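Long-range contact in fimbria adhesin protein (Klebsiella pneumoniae, PDB 3U4K), which probably serves as the collagen V-binding adhesin of Klebsiella fimbriae, through the receptor-binding domain that forms this chain: residues A[35-40]-A[135-140]. Residues are numbered along the deposited sequence; the frame is centred on the assembly and turned at random.
Sequences INMAMG and FTLDII
Ile35 and Met37, which both touch Phe135, are bonded through their backbones to Ser169 on strand 166-170. Ile35 brings its CD1 tip to 3.7 Å from Phe135 CB, leaning on the root of the aromatic side chain. Met37, a selenomethionine in this crystal, has its SE 4.0 Å from Phe135 CE2 and 5.2 Å from the centroid of that ring, in an oblique Met-aromatic contact 70° off the ring normal. Met39 SE touches two methyl groups, Leu137 CD2 and Ile139 CD1, each at 3.8 Å and in directions roughly perpendicular to each other. Met39 and Ile139 reach toward each other tip to tip, whereas Met39 meets Leu137 at a slant. The bend at the last torsion of Met39 (chi3 57°) leaves CE on the Ile139 side, near the same CD1. Leu137 CD2 links the two selenomethionines, since it also lies 4.2 Å from Met37 SE, with the Met37 and Leu137 side chains crossing at about a right angle.

Between these two segments the joining is done by apolar side chains. Alternation is regular on strand 133-141, where Phe135, Leu137 and Ile139 point in, while Asp138 points away: its OD2 forms a salt bridge with Arg106 and its OD1 a hydrogen bond with Thr56 OG1. The backbones stay apart, with Met37 and Leu137 7.8 Å from CA to CA and the segments running 30° from one another. Strand 33-36 is an outermost strand of a mixed sheet, whereas strand 133-141 lies between 53-61 and 103-111 in the other sheet. Met37 and Met39, in the loop leaving strand 33-36, extend the apolar layer over strand 133-141. Such an apolar interior between two sheets is characteristic of the jelly-roll beta barrel, here the fold of the MrkD receptor-binding domain.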
loop_
_atom_site.group_PDB
_atom_site.type_symbol
_atom_site.label_atom_id
_atom_site.label_comp_id
_atom_site.label_asym_id
_atom_site.label_seq_id
_atom_site.Cartn_x
_atom_site.Cartn_y
_atom_site.Cartn_z
ATOM N N ILE A 35 4.777 -5.959 -5.393
ATOM C CA ILE A 35 5.827 -5.432 -4.534
ATOM C C ILE A 35 5.765 -6.154 -3.194
ATOM O O ILE A 35 4.734 -6.126 -2.513
ATOM C CB ILE A 35 5.675 -3.911 -4.310
ATOM C CG1 ILE A 35 5.747 -3.158 -5.638
ATOM C CG2 ILE A 35 6.751 -3.398 -3.363
ATOM C CD1 ILE A 35 5.197 -1.751 -5.580
ATOM N N ASN A 36 6.861 -6.816 -2.831
ATOM C CA ASN A 36 7.039 -7.307 -1.468
ATOM C C ASN A 36 7.562 -6.154 -0.612
ATOM O O ASN A 36 8.644 -5.624 -0.868
ATOM C CB ASN A 36 7.992 -8.509 -1.437
ATOM C CG ASN A 36 8.335 -8.955 -0.023
ATOM O OD1 ASN A 36 7.469 -9.034 0.857
ATOM N ND2 ASN A 36 9.608 -9.258 0.199
HETATM N N MSE A 37 6.789 -5.770 0.399
HETATM C CA MSE A 37 7.068 -4.553 1.171
HETATM C C MSE A 37 7.981 -4.777 2.357
HETATM O O MSE A 37 7.806 -4.153 3.405
HETATM C CB MSE A 37 5.742 -3.930 1.610
HETATM C CG MSE A 37 4.893 -3.522 0.406
HETATM SE SE MSE A 37 3.318 -2.459 0.946
HETATM C CE MSE A 37 2.416 -3.806 2.069
ATOM N N ALA A 38 8.971 -5.656 2.197
ATOM C CA ALA A 38 9.910 -5.991 3.272
ATOM C C ALA A 38 10.701 -4.772 3.748
ATOM O O ALA A 38 11.372 -4.107 2.954
ATOM C CB ALA A 38 10.853 -7.101 2.828
HETATM N N MSE A 39 10.606 -4.486 5.046
HETATM C CA MSE A 39 11.271 -3.321 5.640
HETATM C C MSE A 39 12.253 -3.730 6.707
HETATM O O MSE A 39 13.087 -2.927 7.124
HETATM C CB MSE A 39 10.241 -2.342 6.208
HETATM C CG MSE A 39 9.455 -1.656 5.089
HETATM SE SE MSE A 39 8.619 0.049 5.651
HETATM C CE MSE A 39 10.243 0.996 6.253
ATOM N N GLY A 40 12.172 -4.982 7.152
ATOM C CA GLY A 40 13.034 -5.487 8.220
ATOM C C GLY A 40 12.651 -4.990 9.607
ATOM O O GLY A 40 11.477 -4.714 9.883
ATOM N N PHE A 135 6.045 3.551 -5.410
ATOM C CA PHE A 135 5.099 3.158 -4.367
ATOM C C PHE A 135 5.755 3.370 -3.010
ATOM O O PHE A 135 6.894 2.954 -2.800
ATOM C CB PHE A 135 4.646 1.704 -4.536
ATOM C CG PHE A 135 3.462 1.335 -3.683
ATOM C CD1 PHE A 135 2.165 1.509 -4.158
ATOM C CD2 PHE A 135 3.638 0.819 -2.400
ATOM C CE1 PHE A 135 1.071 1.178 -3.372
ATOM C CE2 PHE A 135 2.547 0.486 -1.610
ATOM C CZ PHE A 135 1.262 0.664 -2.098
ATOM N N THR A 136 5.036 4.018 -2.096
ATOM C CA THR A 136 5.600 4.383 -0.792
ATOM C C THR A 136 4.745 3.934 0.396
ATOM O O THR A 136 3.571 4.297 0.510
ATOM C CB THR A 136 5.886 5.901 -0.706
ATOM O OG1 THR A 136 6.837 6.263 -1.715
ATOM C CG2 THR A 136 6.448 6.283 0.656
ATOM N N LEU A 137 5.359 3.137 1.268
ATOM C CA LEU A 137 4.756 2.725 2.532
ATOM C C LEU A 137 5.274 3.597 3.676
ATOM O O LEU A 137 6.483 3.792 3.828
ATOM C CB LEU A 137 5.045 1.245 2.807
ATOM C CG LEU A 137 4.615 0.636 4.147
ATOM C CD1 LEU A 137 3.105 0.677 4.333
ATOM C CD2 LEU A 137 5.126 -0.789 4.289
ATOM N N ASP A 138 4.346 4.126 4.467
ATOM C CA ASP A 138 4.687 4.952 5.621
ATOM C C ASP A 138 4.241 4.292 6.914
ATOM O O ASP A 138 3.080 3.893 7.048
ATOM C CB ASP A 138 4.043 6.336 5.511
ATOM C CG ASP A 138 4.798 7.270 4.580
ATOM O OD1 ASP A 138 5.966 6.976 4.241
ATOM O OD2 ASP A 138 4.221 8.309 4.195
ATOM N N ILE A 139 5.171 4.170 7.857
ATOM C CA ILE A 139 4.845 3.718 9.208
ATOM C C ILE A 139 4.718 4.935 10.126
ATOM O O ILE A 139 5.682 5.680 10.330
ATOM C CB ILE A 139 5.878 2.707 9.744
ATOM C CG1 ILE A 139 5.943 1.481 8.827
ATOM C CG2 ILE A 139 5.518 2.283 11.161
ATOM C CD1 ILE A 139 7.148 0.595 9.059
ATOM N N ILE A 140 3.513 5.124 10.660
ATOM C CA ILE A 140 3.154 6.313 11.432
ATOM C C ILE A 140 2.953 5.962 12.904
ATOM O O ILE A 140 2.418 4.894 13.226
ATOM C CB ILE A 140 1.846 6.949 10.891
ATOM C CG1 ILE A 140 1.885 7.110 9.359
ATOM C CG2 ILE A 140 1.521 8.263 11.603
ATOM C CD1 ILE A 140 2.955 8.043 8.827
#